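Local coordinates for protein DspB (Aggregatibacter actinomycetemcomitans, PDB 1YHT) that probably hydrolyses beta-linked N-acetylglucosamine residues as a family 20 glycoside hydrolase, an activity through which it releases cells from bacterial biofilms, at residues 236-241 against 272-277; 279-284 against 327-332. All coordinates share one frame; numbering follows the deposited sequence.

Contact 1 of 2, residues 236-241 against 272-277; sequences YWSYDG and YNSYYL
Two backbone hydrogen bonds, Y272 N to Y236 O and S274 N to W237 O, carry this buried contact between the loop after strand 233-236 and the turn that leads from the neighbouring parallel strand 269-271 into the short helix 274-277. In the first, 2.8 Å from Y272 N to Y236 O, the donor stands about 45° above the carbonyl plane of Y236. In the second, 2.9 Å from S274 N to W237 O, the donor lies in the carbonyl plane of W237. The backbones are nearest, CA to CA, at W237 and Y272, where CB of W237 meets CB of Y272 at 4.0 Å.

The first bond continues the pairing of the two strands, next to the backbone bond of Y236 with L270; the second is an added tie beyond the strand ends, on the side of a TIM barrel where substrates bind. CB of S238 packs over one face of the W237 indole, offset toward its rim. The six-membered ring presents its edge to S274: CE3 of W237 lies 3.9 Å from CB of S274, with that carbon near the ring plane. A chi1 of 69° and a chi2 of -77° together turn the indole this way, and its NE1 bonds to D218. A bound acetic acid and a glycerol lie near this indole, consistent with a pocket wall.

S274 turns its CB toward the opposing loop, and its OG bonds to D242, which also bonds S238 OG. Thus one carboxylate ties both segments together a little beyond the direct bonds. N273 caps the short helix 274-277 through a weak bond of 2.8 Å from Y275 N to N273 OD1, while its ND2 reaches G309 O. The ring of Y272 leads away from the contact, and its OH bonds to ND1 of H51, on the barrel strand 49-53.

Contact 2 of 2, residues 279-284 against 327-332; sequences IVPKAS and LSIWGE
I279 and I329 lie side by side and point the same way, as expected of bridge partners in a parallel sheet: strand 278-279 adds a short extra edge to the TIM-barrel strand 324-329. The register is fixed by I279, which donates to S328 O (N to O 2.9 Å) and accepts from W330 N through its own O, both bonds running nearly along the C=O axis. On the isoleucine face, CG2 of I279 packs against CG1 of I329 at 3.8 Å. Both residues also touch helix 339-358, through L349 and T346 respectively, so this face looks outward to the helical layer.

P281 crosses I329 at about a right angle, bringing its CG to 3.8 Å from CG2 of I329. With CG1 of I329 at a chi1 of -54°, the CG2 methyl is the branch that meets CG and CD of the proline. The indole of W330 probably turns instead to the inner side of the barrel at its C-terminal mouth, edge-to-face with Y278 and H53, and an acetic acid is bound nearby.

Farther out, V280 and E332 meet obliquely. The bend of E332 at chi2 (87°) brings its carboxylate back to the valine, whose CG1 lies 3.3 Å from OE1 of E332; that oxygen also bonds to a glycerol. A water donates to both P281 O and W330 O, 2.7 Å from each oxygen.

How the contacts relate
Contact 1 closes before contact 2 opens, and only Y278 separates segment 272-277 from segment 279-284. Their centres are 15 Å apart, at the C-terminal side of the same barrel. Strand 324-329 joins them: it pairs with both 269-271 and 278-279, the two short strands on either side of helix 274-277. The contacts also touch directly, through a probable hydrogen bond of 2.8 Å from S328 N to L277 O and packing of Y272 CD2 near S328 OG. W237 of contact 1 and W330 and E332 of contact 2 all approach bound small molecules, consistent with both contacts shaping the pocket at the C-terminal end of the barrel, where family 20 enzymes bind substrate.

Contact 1 of 2, residues 236-241 against 272-277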
ATOM      1  N   TYR A 236     -10.132   0.557   0.788  1.00  9.67           N
ATOM      2  CA  TYR A 236     -10.861   1.429   1.724  1.00  8.86           C
ATOM      3  C   TYR A 236     -10.484   1.133   3.159  1.00  8.84           C
ATOM      4  O   TYR A 236     -10.925   0.107   3.734  1.00  9.56           O
ATOM      5  CB  TYR A 236     -12.404   1.272   1.565  1.00  8.99           C
ATOM      6  CG  TYR A 236     -13.168   2.474   2.088  1.00  7.81           C
ATOM      7  CD1 TYR A 236     -13.758   3.397   1.209  1.00  9.50           C
ATOM      8  CD2 TYR A 236     -13.232   2.756   3.448  1.00  8.11           C
ATOM      9  CE1 TYR A 236     -14.417   4.564   1.682  1.00  7.87           C
ATOM     10  CE2 TYR A 236     -13.889   3.880   3.925  1.00  9.80           C
ATOM     11  CZ  TYR A 236     -14.520   4.779   3.039  1.00 10.70           C
ATOM     12  OH  TYR A 236     -15.172   5.937   3.523  1.00 11.07           O
ATOM     13  N   TRP A 237      -9.672   2.010   3.743  1.00  8.58           N
ATOM     14  CA  TRP A 237      -9.073   1.742   5.050  1.00  9.46           C
ATOM     15  C   TRP A 237      -9.706   2.457   6.246  1.00 10.53           C
ATOM     16  O   TRP A 237      -9.693   1.936   7.353  1.00  8.82           O
ATOM     17  CB  TRP A 237      -7.595   1.996   5.038  1.00  8.81           C
ATOM     18  CG  TRP A 237      -7.157   3.403   4.913  1.00  9.58           C
ATOM     19  CD1 TRP A 237      -7.135   4.161   3.791  1.00  9.81           C
ATOM     20  CD2 TRP A 237      -6.639   4.220   5.957  1.00  8.76           C
ATOM     21  NE1 TRP A 237      -6.643   5.402   4.064  1.00  9.00           N
ATOM     22  CE2 TRP A 237      -6.337   5.475   5.392  1.00  8.70           C
ATOM     23  CE3 TRP A 237      -6.402   4.013   7.317  1.00  9.90           C
ATOM     24  CZ2 TRP A 237      -5.781   6.513   6.127  1.00  8.55           C
ATOM     25  CZ3 TRP A 237      -5.838   5.050   8.072  1.00  9.67           C
ATOM     26  CH2 TRP A 237      -5.537   6.287   7.476  1.00 10.76           C
ATOM     27  N   SER A 238     -10.221   3.662   5.997  1.00 11.07           N
ATOM     28  CA  SER A 238     -10.873   4.443   7.041  1.00 12.02           C
ATOM     29  C   SER A 238     -11.753   5.534   6.415  1.00 12.69           C
ATOM     30  O   SER A 238     -11.368   6.162   5.412  1.00 12.83           O
ATOM     31  CB  SER A 238      -9.806   5.094   7.902  1.00 10.70           C
ATOM     32  OG  SER A 238     -10.383   5.757   9.007  1.00 11.77           O
ATOM     33  N   TYR A 239     -12.899   5.788   7.038  1.00 14.28           N
ATOM     34  CA  TYR A 239     -13.761   6.914   6.673  1.00 14.68           C
ATOM     35  C   TYR A 239     -13.089   8.255   6.928  1.00 15.43           C
ATOM     36  O   TYR A 239     -13.385   9.239   6.254  1.00 15.68           O
ATOM     37  CB  TYR A 239     -15.064   6.834   7.492  1.00 15.57           C
ATOM     38  CG  TYR A 239     -16.364   7.355   6.884  1.00 15.74           C
ATOM     39  CD1 TYR A 239     -17.569   7.099   7.537  1.00 16.75           C
ATOM     40  CD2 TYR A 239     -16.408   8.129   5.716  1.00 17.99           C
ATOM     41  CE1 TYR A 239     -18.779   7.547   7.053  1.00 15.22           C
ATOM     42  CE2 TYR A 239     -17.649   8.619   5.230  1.00 16.28           C
ATOM     43  CZ  TYR A 239     -18.827   8.318   5.930  1.00 17.81           C
ATOM     44  OH  TYR A 239     -20.063   8.720   5.499  1.00 16.84           O
ATOM     45  N   ASP A 240     -12.199   8.319   7.907  1.00 15.69           N
ATOM     46  CA  ASP A 240     -11.707   9.612   8.387  1.00 16.60           C
ATOM     47  C   ASP A 240     -10.214   9.703   8.670  1.00 16.06           C
ATOM     48  O   ASP A 240      -9.731  10.650   9.343  1.00 15.23           O
ATOM     49  CB  ASP A 240     -12.532  10.014   9.621  1.00 18.24           C
ATOM     50  CG  ASP A 240     -12.495   8.957  10.736  1.00 18.52           C
ATOM     51  OD1 ASP A 240     -11.528   8.144  10.772  1.00 18.72           O
ATOM     52  OD2 ASP A 240     -13.432   8.958  11.566  1.00 18.79           O
ATOM     53  N   GLY A 241      -9.462   8.760   8.114  1.00 15.58           N
ATOM     54  CA  GLY A 241      -8.034   8.776   8.246  1.00 16.13           C
ATOM     55  C   GLY A 241      -7.570   8.434   9.633  1.00 16.16           C
ATOM     56  O   GLY A 241      -6.423   8.685   9.995  1.00 15.99           O
ATOM     57  N   TYR A 272     -10.145  -2.632   3.774  1.00  7.92           N
ATOM     58  CA  TYR A 272      -8.872  -2.642   4.476  1.00  8.69           C
ATOM     59  C   TYR A 272      -9.042  -2.172   5.933  1.00  9.55           C
ATOM     60  O   TYR A 272      -8.049  -1.886   6.598  1.00 10.51           O
ATOM     61  CB  TYR A 272      -7.888  -1.757   3.749  1.00  7.94           C
ATOM     62  CG  TYR A 272      -7.070  -2.419   2.633  1.00  7.11           C
ATOM     63  CD1 TYR A 272      -7.684  -3.051   1.562  1.00  6.76           C
ATOM     64  CD2 TYR A 272      -5.673  -2.368   2.637  1.00  5.49           C
ATOM     65  CE1 TYR A 272      -6.934  -3.612   0.514  1.00  7.61           C
ATOM     66  CE2 TYR A 272      -4.930  -2.903   1.574  1.00  5.46           C
ATOM     67  CZ  TYR A 272      -5.566  -3.539   0.516  1.00  5.96           C
ATOM     68  OH  TYR A 272      -4.853  -4.078  -0.586  1.00  5.42           O
ATOM     69  N   ASN A 273     -10.311  -2.069   6.383  1.00 11.12           N
ATOM     70  CA  ASN A 273     -10.696  -1.553   7.746  1.00 11.13           C
ATOM     71  C   ASN A 273      -9.552  -1.546   8.726  1.00 11.19           C
ATOM     72  O   ASN A 273      -9.177  -2.600   9.223  1.00 11.94           O
ATOM     73  CB  ASN A 273     -11.844  -2.399   8.314  1.00 11.35           C
ATOM     74  CG  ASN A 273     -12.356  -1.904   9.679  1.00 10.98           C
ATOM     75  OD1 ASN A 273     -11.639  -1.256  10.434  1.00 15.96           O
ATOM     76  ND2 ASN A 273     -13.598  -2.225   9.983  1.00  9.42           N
ATOM     77  N   SER A 274      -9.022  -0.360   9.039  1.00 11.46           N
ATOM     78  CA  SER A 274      -7.838  -0.237   9.893  1.00 11.86           C
ATOM     79  C   SER A 274      -8.079  -0.738  11.324  1.00 12.96           C
ATOM     80  O   SER A 274      -7.178  -1.238  11.958  1.00 13.62           O
ATOM     81  CB  SER A 274      -7.316   1.200   9.926  1.00 12.48           C
ATOM     82  OG  SER A 274      -8.315   2.073  10.419  1.00 12.45           O
ATOM     83  N   TYR A 275      -9.303  -0.667  11.824  1.00 13.02           N
ATOM     84  CA  TYR A 275      -9.513  -1.184  13.178  1.00 13.49           C
ATOM     85  C   TYR A 275      -9.194  -2.669  13.334  1.00 12.61           C
ATOM     86  O   TYR A 275      -8.510  -3.042  14.292  1.00 12.84           O
ATOM     87  CB  TYR A 275     -10.919  -0.913  13.659  1.00 14.92           C
ATOM     88  CG  TYR A 275     -11.099  -1.275  15.120  1.00 17.34           C
ATOM     89  CD1 TYR A 275     -10.641  -0.430  16.140  1.00 20.14           C
ATOM     90  CD2 TYR A 275     -11.678  -2.469  15.470  1.00 18.41           C
ATOM     91  CE1 TYR A 275     -10.789  -0.777  17.480  1.00 19.32           C
ATOM     92  CE2 TYR A 275     -11.858  -2.813  16.806  1.00 18.21           C
ATOM     93  CZ  TYR A 275     -11.434  -1.958  17.793  1.00 20.76           C
ATOM     94  OH  TYR A 275     -11.605  -2.364  19.090  1.00 22.09           O
ATOM     95  N   TYR A 276      -9.711  -3.511  12.439  1.00 11.17           N
ATOM     96  CA  TYR A 276      -9.500  -4.972  12.514  1.00 11.20           C
ATOM     97  C   TYR A 276      -8.330  -5.511  11.676  1.00 10.83           C
ATOM     98  O   TYR A 276      -7.803  -6.599  11.942  1.00 10.63           O
ATOM     99  CB  TYR A 276     -10.756  -5.705  12.047  1.00 10.71           C
ATOM    100  CG  TYR A 276     -11.865  -5.654  13.053  1.00 14.70           C
ATOM    101  CD1 TYR A 276     -11.756  -6.376  14.248  1.00 15.50           C
ATOM    102  CD2 TYR A 276     -13.004  -4.862  12.842  1.00 15.61           C
ATOM    103  CE1 TYR A 276     -12.752  -6.338  15.184  1.00 17.01           C
ATOM    104  CE2 TYR A 276     -14.042  -4.846  13.790  1.00 17.26           C
ATOM    105  CZ  TYR A 276     -13.896  -5.574  14.952  1.00 18.34           C
ATOM    106  OH  TYR A 276     -14.872  -5.559  15.919  1.00 20.98           O
ATOM    107  N   LEU A 277      -7.988  -4.768  10.636  1.00 10.19           N
ATOM    108  CA  LEU A 277      -7.139  -5.278   9.587  1.00 10.14           C
ATOM    109  C   LEU A 277      -5.789  -4.603   9.462  1.00  9.17           C
ATOM    110  O   LEU A 277      -5.004  -5.014   8.618  1.00  9.22           O
ATOM    111  CB  LEU A 277      -7.886  -5.263   8.251  1.00  9.48           C
ATOM    112  CG  LEU A 277      -9.257  -5.934   8.226  1.00 11.36           C
ATOM    113  CD1 LEU A 277      -9.870  -5.809   6.879  1.00 10.05           C
ATOM    114  CD2 LEU A 277      -9.253  -7.405   8.630  1.00 13.88           C
TER

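Contact 2 of 2, residues 279-284 against 327-332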
ATOM      1  N   ILE A 279      -2.259  -4.099  11.506  1.00 10.43           N
ATOM      2  CA  ILE A 279      -1.429  -4.405  12.659  1.00 10.73           C
ATOM      3  C   ILE A 279      -0.122  -3.622  12.511  1.00 10.30           C
ATOM      4  O   ILE A 279       0.453  -3.536  11.403  1.00 10.57           O
ATOM      5  CB  ILE A 279      -1.248  -5.969  12.886  1.00 10.20           C
ATOM      6  CG1 ILE A 279      -0.467  -6.224  14.174  1.00 12.21           C
ATOM      7  CG2 ILE A 279      -0.553  -6.626  11.695  1.00 10.75           C
ATOM      8  CD1 ILE A 279      -0.701  -7.631  14.758  1.00 13.08           C
ATOM      9  N   VAL A 280       0.358  -3.072  13.629  1.00  9.62           N
ATOM     10  CA  VAL A 280       1.586  -2.306  13.691  1.00 10.57           C
ATOM     11  C   VAL A 280       2.535  -2.979  14.703  1.00 11.53           C
ATOM     12  O   VAL A 280       2.595  -2.626  15.898  1.00 11.08           O
ATOM     13  CB  VAL A 280       1.307  -0.791  14.031  1.00 12.00           C
ATOM     14  CG1 VAL A 280       2.522   0.066  13.757  1.00 11.17           C
ATOM     15  CG2 VAL A 280       0.074  -0.256  13.196  1.00 11.52           C
ATOM     16  N   PRO A 281       3.272  -3.977  14.234  1.00 11.51           N
ATOM     17  CA  PRO A 281       4.095  -4.693  15.193  1.00 12.59           C
ATOM     18  C   PRO A 281       5.112  -3.823  15.920  1.00 13.02           C
ATOM     19  O   PRO A 281       5.776  -2.941  15.344  1.00 11.41           O
ATOM     20  CB  PRO A 281       4.775  -5.773  14.343  1.00 11.95           C
ATOM     21  CG  PRO A 281       3.825  -5.951  13.195  1.00 11.88           C
ATOM     22  CD  PRO A 281       3.378  -4.566  12.894  1.00 11.21           C
ATOM     23  N   LYS A 282       5.189  -4.098  17.217  1.00 15.05           N
ATOM     24  CA  LYS A 282       6.105  -3.421  18.107  1.00 16.31           C
ATOM     25  C   LYS A 282       6.582  -4.428  19.144  1.00 17.03           C
ATOM     26  O   LYS A 282       5.778  -5.102  19.780  1.00 16.24           O
ATOM     27  CB  LYS A 282       5.393  -2.232  18.749  1.00 16.69           C
ATOM     28  CG  LYS A 282       6.260  -1.396  19.666  1.00 18.56           C
ATOM     29  CD  LYS A 282       5.522  -0.113  20.064  1.00 19.40           C
ATOM     30  CE  LYS A 282       6.064   0.456  21.340  1.00 23.34           C
ATOM     31  NZ  LYS A 282       7.415   0.981  21.172  1.00 24.83           N
ATOM     32  N   ALA A 283       7.901  -4.538  19.293  1.00 18.48           N
ATOM     33  CA  ALA A 283       8.479  -5.412  20.299  1.00 19.42           C
ATOM     34  C   ALA A 283       8.035  -4.935  21.694  1.00 20.40           C
ATOM     35  O   ALA A 283       8.033  -3.753  21.979  1.00 20.25           O
ATOM     36  CB  ALA A 283       9.980  -5.408  20.200  1.00 19.71           C
ATOM     37  N   SER A 284       7.672  -5.889  22.547  1.00 21.33           N
ATOM     38  CA  SER A 284       7.180  -5.625  23.887  1.00 21.59           C
ATOM     39  C   SER A 284       7.009  -6.968  24.542  1.00 22.84           C
ATOM     40  O   SER A 284       6.971  -7.994  23.847  1.00 21.75           O
ATOM     41  CB  SER A 284       5.817  -4.943  23.893  1.00 22.18           C
ATOM     42  OG  SER A 284       4.757  -5.882  23.747  1.00 21.13           O
ATOM     43  N   LEU A 327      -5.249  -7.948   5.200  1.00  7.39           N
ATOM     44  CA  LEU A 327      -4.488  -7.566   6.382  1.00  6.59           C
ATOM     45  C   LEU A 327      -3.348  -6.663   5.948  1.00  7.17           C
ATOM     46  O   LEU A 327      -2.606  -7.040   5.046  1.00  7.40           O
ATOM     47  CB  LEU A 327      -3.845  -8.770   7.049  1.00  5.98           C
ATOM     48  CG  LEU A 327      -3.031  -8.542   8.337  1.00  7.27           C
ATOM     49  CD1 LEU A 327      -3.881  -8.125   9.503  1.00  9.11           C
ATOM     50  CD2 LEU A 327      -2.270  -9.841   8.754  1.00  8.36           C
ATOM     51  N   SER A 328      -3.151  -5.565   6.652  1.00  6.13           N
ATOM     52  CA  SER A 328      -2.012  -4.683   6.456  1.00  7.05           C
ATOM     53  C   SER A 328      -1.062  -4.746   7.660  1.00  7.43           C
ATOM     54  O   SER A 328      -1.474  -4.537   8.792  1.00  8.33           O
ATOM     55  CB  SER A 328      -2.522  -3.242   6.249  1.00  6.56           C
ATOM     56  OG  SER A 328      -3.260  -3.070   5.027  1.00  8.03           O
ATOM     57  N   ILE A 329       0.212  -5.055   7.415  1.00  7.15           N
ATOM     58  CA  ILE A 329       1.230  -5.079   8.444  1.00  7.55           C
ATOM     59  C   ILE A 329       2.149  -3.908   8.206  1.00  6.32           C
ATOM     60  O   ILE A 329       2.988  -3.937   7.305  1.00  8.10           O
ATOM     61  CB  ILE A 329       2.076  -6.390   8.400  1.00  8.31           C
ATOM     62  CG1 ILE A 329       1.176  -7.637   8.454  1.00  8.71           C
ATOM     63  CG2 ILE A 329       3.129  -6.337   9.530  1.00 10.09           C
ATOM     64  CD1 ILE A 329       1.917  -9.018   8.345  1.00  7.74           C
ATOM     65  N   TRP A 330       2.014  -2.904   9.053  1.00  7.18           N
ATOM     66  CA  TRP A 330       2.713  -1.670   8.948  1.00  8.04           C
ATOM     67  C   TRP A 330       3.932  -1.696   9.839  1.00  9.12           C
ATOM     68  O   TRP A 330       3.908  -2.274  10.936  1.00 10.15           O
ATOM     69  CB  TRP A 330       1.834  -0.494   9.315  1.00  8.42           C
ATOM     70  CG  TRP A 330       0.635  -0.290   8.405  1.00  8.23           C
ATOM     71  CD1 TRP A 330      -0.631  -0.643   8.660  1.00  7.80           C
ATOM     72  CD2 TRP A 330       0.634   0.340   7.132  1.00  7.37           C
ATOM     73  NE1 TRP A 330      -1.449  -0.283   7.613  1.00  9.42           N
ATOM     74  CE2 TRP A 330      -0.689   0.319   6.657  1.00  7.94           C
ATOM     75  CE3 TRP A 330       1.630   0.913   6.336  1.00  7.48           C
ATOM     76  CZ2 TRP A 330      -1.049   0.861   5.437  1.00  9.55           C
ATOM     77  CZ3 TRP A 330       1.276   1.431   5.115  1.00 10.46           C
ATOM     78  CH2 TRP A 330      -0.044   1.401   4.672  1.00  9.03           C
ATOM     79  N   GLY A 331       4.982  -1.031   9.347  1.00  9.75           N
ATOM     80  CA  GLY A 331       6.358  -1.193   9.835  1.00  9.74           C
ATOM     81  C   GLY A 331       6.927  -0.173  10.792  1.00  9.75           C
ATOM     82  O   GLY A 331       8.036  -0.382  11.285  1.00  8.54           O
ATOM     83  N   GLU A 332       6.201   0.913  11.037  1.00 10.65           N
ATOM     84  CA  GLU A 332       6.710   2.105  11.792  1.00 12.74           C
ATOM     85  C   GLU A 332       7.379   1.789  13.104  1.00 11.80           C
ATOM     86  O   GLU A 332       8.316   2.479  13.522  1.00 11.39           O
ATOM     87  CB  GLU A 332       5.593   3.023  12.341  1.00 14.51           C
ATOM     88  CG  GLU A 332       4.641   3.604  11.505  1.00 19.47           C
ATOM     89  CD  GLU A 332       3.478   2.734  11.283  1.00 18.36           C
ATOM     90  OE1 GLU A 332       2.407   2.888  11.957  1.00 17.62           O
ATOM     91  OE2 GLU A 332       3.663   1.954  10.359  1.00 14.98           O
TER
HETATM   92  O   HOH W   1       5.318  -1.594  13.090  1.00  5.27           O